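Local coordinates for twin-arginine translocation pathway signal protein (Burkholderia phytofirmans, PDB 2RJO) that holds beta-D-galactopyranose in the cleft between its two lobes and probably serves as the periplasmic binding component of a sugar uptake system, at residues A52-L57 against R78-A83; L41-S46 against D70-A75. One frame throughout, in Å; residues are numbered along the deposited sequence.

Contact 1 (A52-L57 against R78-A83)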
ATOM      1  N   ALA A  52      13.950  -2.095  15.919  1.00 25.66           N
ATOM      2  CA  ALA A  52      15.302  -1.881  16.427  1.00 25.65           C
ATOM      3  C   ALA A  52      15.896  -0.627  15.801  1.00 25.88           C
ATOM      4  O   ALA A  52      16.458   0.219  16.501  1.00 27.04           O
ATOM      5  CB  ALA A  52      16.178  -3.089  16.116  1.00 24.95           C
ATOM      6  N   ASP A  53      15.763  -0.507  14.481  1.00 25.10           N
ATOM      7  CA  ASP A  53      16.277   0.644  13.746  1.00 25.02           C
ATOM      8  C   ASP A  53      15.610   1.949  14.163  1.00 23.97           C
ATOM      9  O   ASP A  53      16.274   2.985  14.304  1.00 24.89           O
ATOM     10  CB  ASP A  53      16.081   0.437  12.239  1.00 26.76           C
ATOM     11  CG  ASP A  53      16.974  -0.649  11.682  1.00 29.58           C
ATOM     12  OD1 ASP A  53      17.625  -1.345  12.489  1.00 32.43           O
ATOM     13  OD2 ASP A  53      17.024  -0.817  10.441  1.00 31.66           O
ATOM     14  N   ILE A  54      14.294   1.900  14.341  1.00 23.01           N
ATOM     15  CA  ILE A  54      13.542   3.076  14.738  1.00 21.54           C
ATOM     16  C   ILE A  54      14.035   3.533  16.103  1.00 22.04           C
ATOM     17  O   ILE A  54      14.179   4.732  16.340  1.00 21.46           O
ATOM     18  CB  ILE A  54      12.025   2.777  14.792  1.00 20.61           C
ATOM     19  CG1 ILE A  54      11.476   2.623  13.370  1.00 19.21           C
ATOM     20  CG2 ILE A  54      11.301   3.887  15.507  1.00 17.21           C
ATOM     21  CD1 ILE A  54      10.047   2.130  13.299  1.00 20.00           C
ATOM     22  N   ARG A  55      14.303   2.577  16.992  1.00 21.95           N
ATOM     23  CA  ARG A  55      14.799   2.903  18.327  1.00 21.42           C
ATOM     24  C   ARG A  55      16.191   3.512  18.226  1.00 20.38           C
ATOM     25  O   ARG A  55      16.492   4.511  18.870  1.00 20.22           O
ATOM     26  CB  ARG A  55      14.836   1.649  19.221  1.00 24.07           C
ATOM     27  CG  ARG A  55      13.518   1.363  19.948  1.00 26.01           C
ATOM     28  CD  ARG A  55      13.450  -0.065  20.514  1.00 29.43           C
ATOM     29  NE  ARG A  55      12.148  -0.324  21.124  1.00 30.33           N
ATOM     30  CZ  ARG A  55      11.647  -1.535  21.364  1.00 33.70           C
ATOM     31  NH1 ARG A  55      12.338  -2.628  21.046  1.00 31.80           N
ATOM     32  NH2 ARG A  55      10.441  -1.655  21.913  1.00 32.84           N
ATOM     33  N   ALA A  56      17.045   2.911  17.415  1.00 20.31           N
ATOM     34  CA  ALA A  56      18.393   3.432  17.261  1.00 21.73           C
ATOM     35  C   ALA A  56      18.367   4.884  16.775  1.00 23.14           C
ATOM     36  O   ALA A  56      19.165   5.712  17.229  1.00 23.96           O
ATOM     37  CB  ALA A  56      19.185   2.560  16.281  1.00 20.83           C
ATOM     38  N   LEU A  57      17.442   5.190  15.865  1.00 23.35           N
ATOM     39  CA  LEU A  57      17.331   6.537  15.312  1.00 24.24           C
ATOM     40  C   LEU A  57      16.728   7.503  16.339  1.00 24.51           C
ATOM     41  O   LEU A  57      17.152   8.654  16.446  1.00 22.72           O
ATOM     42  CB  LEU A  57      16.474   6.508  14.031  1.00 26.08           C
ATOM     43  CG  LEU A  57      16.662   7.598  12.965  1.00 27.02           C
ATOM     44  CD1 LEU A  57      15.740   7.354  11.770  1.00 28.46           C
ATOM     45  CD2 LEU A  57      16.360   8.934  13.568  1.00 31.01           C
ATOM     46  N   ARG A  78       1.802  -0.375  17.225  1.00 21.55           N
ATOM     47  CA  ARG A  78       1.674   0.116  18.588  1.00 22.50           C
ATOM     48  C   ARG A  78       3.021   0.357  19.244  1.00 21.38           C
ATOM     49  O   ARG A  78       3.248   1.415  19.826  1.00 21.20           O
ATOM     50  CB  ARG A  78       0.867  -0.849  19.458  1.00 24.32           C
ATOM     51  CG  ARG A  78       0.489  -0.249  20.822  1.00 26.50           C
ATOM     52  CD  ARG A  78       0.014  -1.323  21.790  1.00 27.11           C
ATOM     53  NE  ARG A  78      -0.927  -2.247  21.167  1.00 30.60           N
ATOM     54  CZ  ARG A  78      -2.177  -1.943  20.831  1.00 28.85           C
ATOM     55  NH1 ARG A  78      -2.655  -0.728  21.057  1.00 27.04           N
ATOM     56  NH2 ARG A  78      -2.949  -2.869  20.269  1.00 29.84           N
ATOM     57  N   VAL A  79       3.926  -0.606  19.149  1.00 20.39           N
ATOM     58  CA  VAL A  79       5.221  -0.420  19.786  1.00 21.05           C
ATOM     59  C   VAL A  79       5.985   0.743  19.164  1.00 20.22           C
ATOM     60  O   VAL A  79       6.666   1.485  19.874  1.00 20.57           O
ATOM     61  CB  VAL A  79       6.060  -1.700  19.735  1.00 21.81           C
ATOM     62  CG1 VAL A  79       6.299  -2.120  18.313  1.00 24.93           C
ATOM     63  CG2 VAL A  79       7.358  -1.481  20.453  1.00 23.57           C
ATOM     64  N   ILE A  80       5.861   0.919  17.850  1.00 17.96           N
ATOM     65  CA  ILE A  80       6.531   2.023  17.177  1.00 18.68           C
ATOM     66  C   ILE A  80       5.962   3.336  17.690  1.00 18.12           C
ATOM     67  O   ILE A  80       6.701   4.257  18.008  1.00 17.21           O
ATOM     68  CB  ILE A  80       6.317   1.963  15.650  1.00 18.02           C
ATOM     69  CG1 ILE A  80       7.048   0.754  15.076  1.00 16.93           C
ATOM     70  CG2 ILE A  80       6.784   3.270  14.997  1.00 17.11           C
ATOM     71  CD1 ILE A  80       6.791   0.542  13.602  1.00 18.58           C
ATOM     72  N   VAL A  81       4.639   3.411  17.760  1.00 19.03           N
ATOM     73  CA  VAL A  81       3.971   4.615  18.234  1.00 21.20           C
ATOM     74  C   VAL A  81       4.325   4.914  19.689  1.00 22.54           C
ATOM     75  O   VAL A  81       4.470   6.070  20.068  1.00 23.67           O
ATOM     76  CB  VAL A  81       2.451   4.472  18.119  1.00 20.93           C
ATOM     77  CG1 VAL A  81       1.768   5.629  18.825  1.00 22.74           C
ATOM     78  CG2 VAL A  81       2.048   4.416  16.661  1.00 19.82           C
ATOM     79  N   GLU A  82       4.461   3.865  20.497  1.00 23.87           N
ATOM     80  CA  GLU A  82       4.805   4.025  21.901  1.00 23.87           C
ATOM     81  C   GLU A  82       6.211   4.588  22.002  1.00 23.33           C
ATOM     82  O   GLU A  82       6.460   5.495  22.785  1.00 22.26           O
ATOM     83  CB  GLU A  82       4.752   2.682  22.622  1.00 26.84           C
ATOM     84  CG  GLU A  82       3.392   2.310  23.212  1.00 31.59           C
ATOM     85  CD  GLU A  82       3.213   0.801  23.360  1.00 34.49           C
ATOM     86  OE1 GLU A  82       4.234   0.069  23.464  1.00 35.25           O
ATOM     87  OE2 GLU A  82       2.047   0.345  23.379  1.00 35.66           O
ATOM     88  N   ALA A  83       7.125   4.041  21.202  1.00 23.17           N
ATOM     89  CA  ALA A  83       8.514   4.485  21.199  1.00 22.81           C
ATOM     90  C   ALA A  83       8.644   5.956  20.791  1.00 23.10           C
ATOM     91  O   ALA A  83       9.420   6.708  21.378  1.00 23.60           O
ATOM     92  CB  ALA A  83       9.334   3.604  20.261  1.00 24.15           C
TER
HETATM   93  O   HOH W   1       8.156   0.902  22.366  1.00 22.99           O
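Ile54 and Ile80 make the apolar heart of this contact, where helix 47-60 packs beside helix 74-87. The two side chains cross at about a right angle. Ile54 reaches over with its terminal methyl: CD1 lies 3.6 Å from Ile80 CD1 and 3.7 Å from Ile80 CG1, and it also meets the other branch at Ile80 CG2, 3.9 Å away. One methyl is thus set against the fork of its partner. In Ile54, CG1 is anti to the carbonyl carbon (chi1 -72°) and the chain then runs extended, which carries CD1 across the groove between the helices. Branched aliphatic residues suit such a site because they fill it without a polar group that would need a partner.

Both helices lie on one face of the mixed sheet of a periplasmic binding protein lobe, a Rossmann-like alternation of strands and helices. Ile54 and Ile80 both rest on Leu67 of the strand 65-69 that joins the helices in sequence, and Ile51 packs against Ile80 as well.

Farther from the sheet the contact becomes mixed in character. Arg55, extended from CG to NE, lays its guanidinium obliquely against Val79, with NH2 3.4 Å from Val79 CG2. A long aliphatic chain with a charged end fits this exposed margin. Water 1 sits in the guanidinium plane, at its edge, and accepts a weak bond from Arg55 NH2 at 3.5 Å; the same water donates to Val79 O at 3.0 Å, bridging the two helices.

Contact 2 (L41-S46 against D70-A75). With GAL (beta-D-galactopyranose), chain B.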
ATOM      1  N   LEU A  41      14.563   3.642   6.000  1.00 20.50           N
ATOM      2  CA  LEU A  41      14.764   2.437   6.790  1.00 22.53           C
ATOM      3  C   LEU A  41      14.008   1.281   6.143  1.00 24.05           C
ATOM      4  O   LEU A  41      12.821   1.403   5.845  1.00 23.31           O
ATOM      5  CB  LEU A  41      14.287   2.659   8.232  1.00 21.62           C
ATOM      6  CG  LEU A  41      14.994   3.768   9.038  1.00 22.49           C
ATOM      7  CD1 LEU A  41      14.398   3.830  10.436  1.00 21.61           C
ATOM      8  CD2 LEU A  41      16.491   3.512   9.125  1.00 21.85           C
ATOM      9  N   THR A  42      14.709   0.174   5.897  1.00 24.53           N
ATOM     10  CA  THR A  42      14.099  -1.000   5.278  1.00 25.36           C
ATOM     11  C   THR A  42      14.211  -2.188   6.234  1.00 25.38           C
ATOM     12  O   THR A  42      15.306  -2.530   6.676  1.00 27.30           O
ATOM     13  CB  THR A  42      14.796  -1.361   3.946  1.00 25.43           C
ATOM     14  OG1 THR A  42      14.859  -0.201   3.111  1.00 27.78           O
ATOM     15  CG2 THR A  42      14.005  -2.447   3.202  1.00 25.88           C
ATOM     16  N   THR A  43      13.076  -2.810   6.545  1.00 25.94           N
ATOM     17  CA  THR A  43      13.019  -3.947   7.470  1.00 25.87           C
ATOM     18  C   THR A  43      13.318  -5.283   6.801  1.00 27.93           C
ATOM     19  O   THR A  43      13.883  -6.187   7.421  1.00 26.99           O
ATOM     20  CB  THR A  43      11.623  -4.076   8.109  1.00 24.91           C
ATOM     21  OG1 THR A  43      10.673  -4.426   7.095  1.00 23.93           O
ATOM     22  CG2 THR A  43      11.210  -2.771   8.765  1.00 22.68           C
ATOM     23  N   GLU A  44      12.921  -5.393   5.537  1.00 29.45           N
ATOM     24  CA  GLU A  44      13.094  -6.602   4.735  1.00 31.19           C
ATOM     25  C   GLU A  44      12.273  -7.762   5.296  1.00 30.36           C
ATOM     26  O   GLU A  44      12.601  -8.931   5.114  1.00 30.95           O
ATOM     27  CB  GLU A  44      14.584  -6.971   4.596  1.00 33.75           C
ATOM     28  CG  GLU A  44      15.135  -7.984   5.580  1.00 40.13           C
ATOM     29  CD  GLU A  44      15.939  -7.339   6.691  1.00 43.09           C
ATOM     30  OE1 GLU A  44      16.619  -6.317   6.406  1.00 44.37           O
ATOM     31  OE2 GLU A  44      15.895  -7.855   7.833  1.00 43.57           O
ATOM     32  N   GLY A  45      11.182  -7.418   5.974  1.00 29.63           N
ATOM     33  CA  GLY A  45      10.290  -8.431   6.514  1.00 27.99           C
ATOM     34  C   GLY A  45      10.459  -8.753   7.981  1.00 27.44           C
ATOM     35  O   GLY A  45       9.659  -9.497   8.557  1.00 26.91           O
ATOM     36  N   SER A  46      11.503  -8.196   8.586  1.00 27.52           N
ATOM     37  CA  SER A  46      11.787  -8.426   9.994  1.00 27.16           C
ATOM     38  C   SER A  46      11.204  -7.335  10.875  1.00 27.42           C
ATOM     39  O   SER A  46      11.738  -6.236  10.924  1.00 28.53           O
ATOM     40  CB  SER A  46      13.300  -8.487  10.212  1.00 26.78           C
ATOM     41  OG  SER A  46      13.599  -8.783  11.561  1.00 24.07           O
ATOM     42  N   ASP A  70       5.247   2.452   7.371  1.00 17.68           N
ATOM     43  CA  ASP A  70       4.306   1.453   6.871  1.00 18.31           C
ATOM     44  C   ASP A  70       4.699   0.221   7.706  1.00 19.04           C
ATOM     45  O   ASP A  70       5.612  -0.512   7.338  1.00 19.12           O
ATOM     46  CB  ASP A  70       4.578   1.189   5.380  1.00 17.39           C
ATOM     47  CG  ASP A  70       3.637   0.151   4.765  1.00 18.78           C
ATOM     48  OD1 ASP A  70       3.141  -0.742   5.487  1.00 18.52           O
ATOM     49  OD2 ASP A  70       3.404   0.221   3.540  1.00 20.46           O
ATOM     50  N   PRO A  71       4.034   0.000   8.859  1.00 19.61           N
ATOM     51  CA  PRO A  71       4.337  -1.144   9.728  1.00 21.97           C
ATOM     52  C   PRO A  71       4.320  -2.492   9.017  1.00 22.98           C
ATOM     53  O   PRO A  71       3.365  -2.817   8.314  1.00 23.44           O
ATOM     54  CB  PRO A  71       3.259  -1.048  10.808  1.00 20.23           C
ATOM     55  CG  PRO A  71       3.056   0.419  10.930  1.00 18.26           C
ATOM     56  CD  PRO A  71       2.992   0.841   9.473  1.00 18.92           C
ATOM     57  N   ASN A  72       5.389  -3.261   9.214  1.00 24.46           N
ATOM     58  CA  ASN A  72       5.539  -4.593   8.621  1.00 27.51           C
ATOM     59  C   ASN A  72       4.304  -5.441   8.942  1.00 27.47           C
ATOM     60  O   ASN A  72       3.795  -6.162   8.087  1.00 27.80           O
ATOM     61  CB  ASN A  72       6.803  -5.258   9.175  1.00 27.25           C
ATOM     62  CG  ASN A  72       7.045  -6.629   8.596  1.00 29.52           C
ATOM     63  OD1 ASN A  72       7.105  -6.799   7.374  1.00 29.49           O
ATOM     64  ND2 ASN A  72       7.201  -7.626   9.474  1.00 28.53           N
ATOM     65  N   ASP A  73       3.828  -5.336  10.176  1.00 28.61           N
ATOM     66  CA  ASP A  73       2.640  -6.061  10.623  1.00 30.25           C
ATOM     67  C   ASP A  73       1.843  -5.080  11.476  1.00 28.87           C
ATOM     68  O   ASP A  73       2.389  -4.098  11.978  1.00 29.48           O
ATOM     69  CB  ASP A  73       3.024  -7.299  11.457  1.00 34.03           C
ATOM     70  CG  ASP A  73       2.660  -8.620  10.761  1.00 37.95           C
ATOM     71  OD1 ASP A  73       1.736  -8.609   9.909  1.00 37.74           O
ATOM     72  OD2 ASP A  73       3.284  -9.674  11.077  1.00 40.63           O
ATOM     73  N   SER A  74       0.556  -5.339  11.640  1.00 28.22           N
ATOM     74  CA  SER A  74      -0.288  -4.449  12.427  1.00 29.36           C
ATOM     75  C   SER A  74       0.116  -4.343  13.898  1.00 28.87           C
ATOM     76  O   SER A  74      -0.158  -3.335  14.544  1.00 29.50           O
ATOM     77  CB  SER A  74      -1.745  -4.894  12.313  1.00 28.11           C
ATOM     78  OG  SER A  74      -2.094  -5.014  10.943  1.00 26.41           O
ATOM     79  N   ALA A  75       0.770  -5.372  14.423  1.00 29.46           N
ATOM     80  CA  ALA A  75       1.203  -5.368  15.819  1.00 29.09           C
ATOM     81  C   ALA A  75       2.331  -4.367  16.039  1.00 30.59           C
ATOM     82  O   ALA A  75       2.348  -3.665  17.055  1.00 31.99           O
ATOM     83  CB  ALA A  75       1.670  -6.757  16.228  1.00 30.22           C
TER
HETATM   84  C1  GAL B 368       2.929  -3.636   0.098  1.00 19.20           C
HETATM   85  C2  GAL B 368       1.757  -3.590  -0.909  1.00 17.63           C
HETATM   86  C3  GAL B 368       0.830  -2.412  -0.535  1.00 19.02           C
HETATM   87  C4  GAL B 368       0.310  -2.629   0.897  1.00 18.98           C
HETATM   88  C5  GAL B 368       1.556  -2.696   1.825  1.00 20.12           C
HETATM   89  C6  GAL B 368       1.085  -2.918   3.248  1.00 18.74           C
HETATM   90  O1  GAL B 368       3.787  -4.743  -0.234  1.00 17.94           O
HETATM   91  O2  GAL B 368       2.265  -3.390  -2.226  1.00 18.75           O
HETATM   92  O3  GAL B 368      -0.280  -2.358  -1.428  1.00 16.35           O
HETATM   93  O4  GAL B 368      -0.391  -3.871   0.950  1.00 18.39           O
HETATM   94  O5  GAL B 368       2.422  -3.818   1.450  1.00 19.35           O
HETATM   95  O6  GAL B 368       2.230  -2.968   4.077  1.00 16.32           O
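The rim of the galactose-binding cleft, where loops leave the C-terminal ends of the sheet strands in this periplasmic binding protein lobe, brings Asn72 against the turn that carries Gly45. That turn is a type I' beta turn from Thr43 to Ser46. Its own clasp is an ST turn: Gly45 N donates to Thr43 OG1 over 3.2 Å at 162°, a fairly straight bond, so the threonine hydroxyl braces the loop from within. Gly45 suits its position because at its backbone angles, with positive phi, a beta carbon would be pressed against the preceding carbonyl oxygen.

Across the contact, Asn72 ND2 gives Gly45 O a weak hydrogen bond of 3.2 Å, bent to 125°. The side chain gets there with CG anti to the backbone N (chi1 -179°), while the amide oxygen, OD1, passes 3.7 Å from Gly45 CA. An asparagine amide serves well here, since it offers a donor and an acceptor at once: ND2 also bonds Ser47 OG and OD1 accepts from Arg13 NE. Arg13 in turn donates to the sugar through NH2, making Asn72 a second-shell residue that probably steadies this ligand-binding arginine.

Beyond Gly45, Ser46 is the N-cap of helix 47-60, its OG bonded to Lys49 N and also to Glu48 OE1. At the start of the other segment, Asp70 belongs to the pocket itself. Its carboxylate splits its duties, OD2 pairing with Tyr20 OH, which also bonds the sugar, while OD1 accepts a hydrogen bond from galactose O6 at 2.8 Å.

In the fold
From the N terminus, strand 38-42 runs into the turn of contact 2, then helix 47-60 supplies the first half of contact 1. Strand 65-69 brings the chain back through the sheet to the cleft, where 70-75 closes the loop of contact 2; helix 74-87 continues to 78-83 and closes that of contact 1. The two loops therefore cross, their segments alternating along two successive strand-helix units. Contact 1 ties the helices together on one face of the sheet, and contact 2 ties the loops at its cleft end. Their centres lie 11 Å apart, and they touch where Leu57 CD1 packs 4.0 Å from Leu41 CD1.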